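Local atomic coordinates of protein kinase A regulatory subunit (Trypanosoma cruzi, PDB entry 6HYI), a protein that binds the purine nucleoside inosine in two cyclic nucleotide-binding domains and probably regulates the catalytic subunit of protein kinase A. Residues A[71-76]-A[122-127]; A[210-215]-A[222-227]. All blocks are in the same frame, centred on the assembly; numbering follows the deposited sequence.

Contact 1 and contact 2 sit in the two successive cyclic nucleotide-binding domains, on opposite sides of the centre of the chain, their centres 48 Å apart and their nearest atoms about 36 Å apart. Each lies in a four-stranded antiparallel sheet of strand order 1-4-2-3, one half of the domain's beta-barrel, but at different margins: contact 1 pairs the outermost strand 71-73 with 123-126, whereas contact 2 is the hairpin 210-215/222-227, whose second strand closes the other margin. Each reaches its own inosine. Contact 1 meets the 5' end of the ribose through A122 and M73; contact 2 lines the purine with V212, V224, C225 and F227.

Contact 1. Residues A[71-76]-A[122-127]; sequences CIMEAG and ATVKVC. With NOS (inosine), chain B.
At A75 a side-chain hydroxyl of the other strand replaces a backbone acceptor: OG1 of T123 accepts a nearly straight bond (175°) from A75 N at 3.1 Å. T123 keeps OG1 beside its own backbone N, facing A75, while the CG2 branch lies 3.7 Å from C71 SG. Further along, V124 brackets two residues of the other strand, much as at a beta bulge. V124 O receives I72 N at 2.8 Å, bent at the hydrogen (136°), and V124 N gives a straight bond to M73 O (2.9 Å). The chain turns a corner at I72, where it passes from one sheet of the barrel to the other. I72 crosses V126 at about a right angle, and its CD1 meets V124 CG1 where those two side chains cross at a slant; Y84 and F66 complete this buried layer. On the pocket side, M73 CG presses against V124 CG2 (3.5 Å). With CG between the backbone N and the carbonyl carbon (chi1 54°) and SD anti beyond it, M73 SD comes to 3.7 Å from C5' of inosine. On the other face K125 runs out past C71, and its NZ bonds D69 O. A122 N donates to inosine O5' at 2.9 Å, while K95, G110, E111 and E113 hold the ligand through further bonds. A backbone N-H on O5' and apolar groups around the 5' carbon are consistent with a site that accepts an uncharged nucleoside.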
loop_
_atom_site.group_PDB
_atom_site.type_symbol
_atom_site.label_atom_id
_atom_site.label_comp_id
_atom_site.label_asym_id
_atom_site.label_seq_id
_atom_site.Cartn_x
_atom_site.Cartn_y
_atom_site.Cartn_z
ATOM N N CYS A 71 13.069 14.847 -18.031
ATOM C CA CYS A 71 12.230 13.674 -18.245
ATOM C C CYS A 71 12.990 12.437 -17.787
ATOM O O CYS A 71 14.017 12.083 -18.371
ATOM C CB CYS A 71 11.828 13.555 -19.709
ATOM S SG CYS A 71 10.685 14.844 -20.176
ATOM N N ILE A 72 12.487 11.784 -16.736
ATOM C CA ILE A 72 13.088 10.530 -16.294
ATOM C C ILE A 72 12.917 9.469 -17.366
ATOM O O ILE A 72 13.818 8.664 -17.626
ATOM C CB ILE A 72 12.481 10.084 -14.958
ATOM C CG1 ILE A 72 12.828 11.093 -13.863
ATOM C CG2 ILE A 72 12.991 8.702 -14.596
ATOM C CD1 ILE A 72 12.153 10.811 -12.551
ATOM N N MET A 73 11.755 9.459 -18.004
ATOM C CA MET A 73 11.506 8.625 -19.166
ATOM C C MET A 73 10.465 9.340 -20.008
ATOM O O MET A 73 9.728 10.200 -19.521
ATOM C CB MET A 73 11.048 7.218 -18.760
ATOM C CG MET A 73 9.839 7.212 -17.831
ATOM S SD MET A 73 9.521 5.595 -17.086
ATOM C CE MET A 73 10.809 5.550 -15.847
ATOM N N GLU A 74 10.430 9.001 -21.289
ATOM C CA GLU A 74 9.553 9.682 -22.226
ATOM C C GLU A 74 8.712 8.658 -22.960
ATOM O O GLU A 74 9.204 7.586 -23.325
ATOM C CB GLU A 74 10.355 10.506 -23.236
ATOM C CG GLU A 74 11.138 11.631 -22.577
ATOM C CD GLU A 74 11.977 12.416 -23.560
ATOM O OE1 GLU A 74 11.641 12.415 -24.761
ATOM O OE2 GLU A 74 12.973 13.033 -23.127
ATOM N N ALA A 75 7.446 9.003 -23.169
ATOM C CA ALA A 75 6.514 8.097 -23.815
ATOM C C ALA A 75 7.111 7.576 -25.112
ATOM O O ALA A 75 7.633 8.347 -25.925
ATOM C CB ALA A 75 5.201 8.827 -24.091
ATOM N N GLY A 76 7.047 6.259 -25.294
ATOM C CA GLY A 76 7.526 5.606 -26.489
ATOM C C GLY A 76 8.921 5.026 -26.383
ATOM O O GLY A 76 9.301 4.211 -27.232
ATOM N N ALA A 122 3.937 6.678 -20.535
ATOM C CA ALA A 122 3.735 8.082 -20.225
ATOM C C ALA A 122 5.079 8.735 -19.950
ATOM O O ALA A 122 6.018 8.088 -19.482
ATOM C CB ALA A 122 2.854 8.252 -18.985
ATOM N N THR A 123 5.165 10.022 -20.260
ATOM C CA THR A 123 6.340 10.801 -19.904
ATOM C C THR A 123 6.323 11.121 -18.415
ATOM O O THR A 123 5.278 11.419 -17.838
ATOM C CB THR A 123 6.367 12.082 -20.737
ATOM O OG1 THR A 123 6.554 11.724 -22.107
ATOM C CG2 THR A 123 7.503 13.007 -20.310
ATOM N N VAL A 124 7.487 11.019 -17.787
ATOM C CA VAL A 124 7.653 11.304 -16.366
ATOM C C VAL A 124 8.562 12.517 -16.290
ATOM O O VAL A 124 9.745 12.423 -16.632
ATOM C CB VAL A 124 8.279 10.113 -15.631
ATOM C CG1 VAL A 124 8.451 10.410 -14.155
ATOM C CG2 VAL A 124 7.441 8.848 -15.822
ATOM N N LYS A 125 8.031 13.652 -15.834
ATOM C CA LYS A 125 8.740 14.929 -15.905
ATOM C C LYS A 125 8.858 15.529 -14.510
ATOM O O LYS A 125 7.848 15.773 -13.844
ATOM C CB LYS A 125 7.998 15.882 -16.840
ATOM C CG LYS A 125 8.777 17.119 -17.233
ATOM C CD LYS A 125 8.002 17.904 -18.278
ATOM C CE LYS A 125 8.752 19.152 -18.704
ATOM N NZ LYS A 125 9.946 18.819 -19.534
ATOM N N VAL A 126 10.096 15.796 -14.080
ATOM C CA VAL A 126 10.321 16.310 -12.731
ATOM C C VAL A 126 9.687 17.687 -12.590
ATOM O O VAL A 126 9.902 18.572 -13.428
ATOM C CB VAL A 126 11.830 16.351 -12.450
ATOM C CG1 VAL A 126 12.112 16.991 -11.100
ATOM C CG2 VAL A 126 12.403 14.945 -12.507
ATOM N N CYS A 127 8.925 17.893 -11.513
ATOM C CA CYS A 127 8.259 19.175 -11.301
ATOM C C CYS A 127 8.670 19.901 -10.029
ATOM O O CYS A 127 8.173 21.005 -9.777
ATOM C CB CYS A 127 6.730 19.040 -11.376
ATOM S SG CYS A 127 6.026 17.876 -10.206
HETATM N N9 NOS B . 2.104 5.887 -15.126
HETATM C C4 NOS B . 1.140 6.171 -14.408
HETATM N N3 NOS B . 0.965 6.591 -13.174
HETATM C C2 NOS B . -0.281 6.853 -12.706
HETATM N N1 NOS B . -1.369 6.675 -13.502
HETATM C C6 NOS B . -1.222 6.250 -14.739
HETATM O O6 NOS B . -2.193 6.107 -15.428
HETATM C C5 NOS B . 0.030 5.999 -15.220
HETATM N N7 NOS B . 0.557 5.550 -16.470
HETATM C C8 NOS B . 1.904 5.498 -16.287
HETATM C "C5'" NOS B . 5.804 5.636 -17.311
HETATM O "O5'" NOS B . 4.758 5.161 -18.146
HETATM C "C4'" NOS B . 5.439 5.523 -15.852
HETATM O "O4'" NOS B . 4.390 6.479 -15.516
HETATM C "C1'" NOS B . 3.480 5.873 -14.670
HETATM C "C2'" NOS B . 4.048 4.569 -14.195
HETATM O "O2'" NOS B . 4.897 4.794 -13.072
HETATM C "C3'" NOS B . 4.862 4.181 -15.414
HETATM O "O3'" NOS B . 5.852 3.200 -15.174
#

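Contact 2. Residues A[210-215]-A[222-227]; sequences VEVIGR and TKVCEF. With NOS (inosine), chain C.
V212, with CG1 anti to the backbone N (chi1 178°), directs that methyl to N9 and C4 of inosine and leaves CG2 against the F227 ring, 3.7 Å from CE2. For F227, chi1 (-72°) carries the ring toward the purine, and its turn about CB-CG leaves inosine N3 at its edge and in its plane, 3.5 Å from CE2. C225 SG, placed between its own N and carbonyl carbon, lies 3.5 Å from C2 of inosine. A beta bulge interrupts the hairpin here: V212 O accepts from V224 N, while V212 N gives to C225 O in an almost straight bond of 2.9 Å. Consecutive V224 and C225 can therefore both reach the base, V224 CG1 approaching O6 and N1. Regular pairing resumes on both sides, at V210 with F227 and at G214 with T222. G214 O is gripped twice, by T222 N at 3.0 Å and by R215 NH1 from the opposite face of the carbonyl; R215 NH2 also forms a salt bridge to D247. The face bearing E211, I213, K223 and E226 carries charges. There K223 NZ bridges to E226 OE1 at 2.8 Å; E211 OE2 stays 4.1 Å from K223 NZ, beyond a salt bridge, so any attraction is probably weak. Methyls, a thiol and a ring edge line this side of the purine, so these strands probably hold the base mainly through van der Waals contact and fit, the ligand's hydrogen bonds coming from elsewhere (K283, E237, G234, Y287 and V245).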
loop_
_atom_site.group_PDB
_atom_site.type_symbol
_atom_site.label_atom_id
_atom_site.label_comp_id
_atom_site.label_asym_id
_atom_site.label_seq_id
_atom_site.Cartn_x
_atom_site.Cartn_y
_atom_site.Cartn_z
ATOM N N VAL A 210 -19.362 -9.240 9.832
ATOM C CA VAL A 210 -18.601 -9.112 11.067
ATOM C C VAL A 210 -19.389 -8.231 12.019
ATOM O O VAL A 210 -20.234 -7.433 11.610
ATOM C CB VAL A 210 -17.210 -8.488 10.843
ATOM C CG1 VAL A 210 -16.410 -9.318 9.838
ATOM C CG2 VAL A 210 -17.348 -7.035 10.346
ATOM N N GLU A 211 -19.078 -8.362 13.303
ATOM C CA GLU A 211 -19.615 -7.486 14.334
ATOM C C GLU A 211 -18.481 -6.723 15.004
ATOM O O GLU A 211 -17.411 -7.280 15.274
ATOM C CB GLU A 211 -20.461 -8.260 15.363
ATOM C CG GLU A 211 -19.749 -9.339 16.153
ATOM C CD GLU A 211 -20.689 -10.064 17.124
ATOM O OE1 GLU A 211 -20.275 -11.075 17.730
ATOM O OE2 GLU A 211 -21.846 -9.619 17.278
ATOM N N VAL A 212 -18.721 -5.446 15.265
ATOM C CA VAL A 212 -17.781 -4.589 15.974
ATOM C C VAL A 212 -18.209 -4.556 17.434
ATOM O O VAL A 212 -19.355 -4.200 17.742
ATOM C CB VAL A 212 -17.769 -3.177 15.377
ATOM C CG1 VAL A 212 -16.821 -2.272 16.154
ATOM C CG2 VAL A 212 -17.376 -3.255 13.917
ATOM N N ILE A 213 -17.289 -4.904 18.330
ATOM C CA ILE A 213 -17.574 -5.019 19.762
ATOM C C ILE A 213 -16.683 -4.037 20.511
ATOM O O ILE A 213 -15.466 -4.242 20.627
ATOM C CB ILE A 213 -17.384 -6.455 20.276
ATOM C CG1 ILE A 213 -18.198 -7.421 19.406
ATOM C CG2 ILE A 213 -17.790 -6.566 21.762
ATOM C CD1 ILE A 213 -18.093 -8.862 19.831
ATOM N N GLY A 214 -17.281 -2.962 21.013
ATOM C CA GLY A 214 -16.552 -1.973 21.772
ATOM C C GLY A 214 -16.569 -2.303 23.246
ATOM O O GLY A 214 -16.875 -3.420 23.665
ATOM N N ARG A 215 -16.207 -1.306 24.042
ATOM C CA ARG A 215 -16.309 -1.380 25.489
ATOM C C ARG A 215 -17.160 -0.213 25.961
ATOM O O ARG A 215 -16.946 0.929 25.530
ATOM C CB ARG A 215 -14.924 -1.319 26.136
ATOM C CG ARG A 215 -13.987 -2.447 25.688
ATOM C CD ARG A 215 -14.493 -3.816 26.129
ATOM N NE ARG A 215 -13.554 -4.875 25.757
ATOM C CZ ARG A 215 -13.600 -5.560 24.613
ATOM N NH1 ARG A 215 -14.548 -5.326 23.710
ATOM N NH2 ARG A 215 -12.685 -6.494 24.374
ATOM N N THR A 222 -19.640 -4.402 24.277
ATOM C CA THR A 222 -20.913 -3.855 23.828
ATOM C C THR A 222 -20.912 -3.862 22.308
ATOM O O THR A 222 -19.912 -3.487 21.692
ATOM C CB THR A 222 -21.125 -2.432 24.381
ATOM O OG1 THR A 222 -22.425 -1.961 24.003
ATOM C CG2 THR A 222 -20.057 -1.458 23.857
ATOM N N LYS A 223 -22.005 -4.321 21.702
ATOM C CA LYS A 223 -22.053 -4.396 20.250
ATOM C C LYS A 223 -22.267 -3.006 19.672
ATOM O O LYS A 223 -23.203 -2.297 20.062
ATOM C CB LYS A 223 -23.153 -5.343 19.777
ATOM C CG LYS A 223 -23.160 -5.491 18.261
ATOM C CD LYS A 223 -24.094 -6.590 17.812
ATOM C CE LYS A 223 -24.163 -6.651 16.298
ATOM N NZ LYS A 223 -25.174 -7.658 15.858
ATOM N N VAL A 224 -21.399 -2.617 18.747
ATOM C CA VAL A 224 -21.444 -1.299 18.131
ATOM C C VAL A 224 -22.219 -1.313 16.821
ATOM O O VAL A 224 -23.134 -0.513 16.625
ATOM C CB VAL A 224 -20.012 -0.755 17.938
ATOM C CG1 VAL A 224 -20.048 0.547 17.154
ATOM C CG2 VAL A 224 -19.342 -0.554 19.298
ATOM N N CYS A 225 -21.850 -2.196 15.900
ATOM C CA CYS A 225 -22.500 -2.276 14.594
ATOM C C CYS A 225 -22.024 -3.550 13.919
ATOM O O CYS A 225 -21.241 -4.318 14.480
ATOM C CB CYS A 225 -22.154 -1.073 13.720
ATOM S SG CYS A 225 -20.407 -1.019 13.274
ATOM N N GLU A 226 -22.521 -3.773 12.708
ATOM C CA GLU A 226 -22.031 -4.823 11.832
ATOM C C GLU A 226 -21.487 -4.202 10.557
ATOM O O GLU A 226 -21.805 -3.061 10.209
ATOM C CB GLU A 226 -23.132 -5.835 11.471
ATOM C CG GLU A 226 -23.587 -6.659 12.663
ATOM C CD GLU A 226 -24.610 -7.717 12.306
ATOM O OE1 GLU A 226 -24.940 -8.539 13.186
ATOM O OE2 GLU A 226 -25.077 -7.728 11.152
ATOM N N PHE A 227 -20.644 -4.971 9.871
ATOM C CA PHE A 227 -20.189 -4.635 8.529
ATOM C C PHE A 227 -20.279 -5.889 7.676
ATOM O O PHE A 227 -20.303 -7.010 8.188
ATOM C CB PHE A 227 -18.739 -4.130 8.530
ATOM C CG PHE A 227 -18.567 -2.749 9.112
ATOM C CD1 PHE A 227 -19.108 -1.639 8.484
ATOM C CD2 PHE A 227 -17.835 -2.561 10.274
ATOM C CE1 PHE A 227 -18.940 -0.380 9.006
ATOM C CE2 PHE A 227 -17.655 -1.306 10.792
ATOM C CZ PHE A 227 -18.203 -0.211 10.167
HETATM N N9 NOS C . -14.658 0.442 14.853
HETATM C C4 NOS C . -15.777 0.895 14.524
HETATM N N3 NOS C . -16.611 0.705 13.514
HETATM C C2 NOS C . -17.793 1.369 13.499
HETATM N N1 NOS C . -18.138 2.233 14.488
HETATM C C6 NOS C . -17.330 2.461 15.500
HETATM O O6 NOS C . -17.684 3.253 16.342
HETATM C C5 NOS C . -16.136 1.782 15.535
HETATM N N7 NOS C . -15.036 1.748 16.453
HETATM C C8 NOS C . -14.147 0.874 15.912
HETATM C "C5'" NOS C . -10.847 -1.463 15.568
HETATM O "O5'" NOS C . -10.974 -0.374 16.465
HETATM C "C4'" NOS C . -11.721 -1.275 14.357
HETATM O "O4'" NOS C . -13.129 -1.408 14.728
HETATM C "C1'" NOS C . -13.869 -0.468 14.032
HETATM C "C2'" NOS C . -12.990 0.168 12.996
HETATM O "O2'" NOS C . -12.950 -0.612 11.804
HETATM C "C3'" NOS C . -11.655 0.098 13.706
HETATM O "O3'" NOS C . -10.548 0.268 12.845
#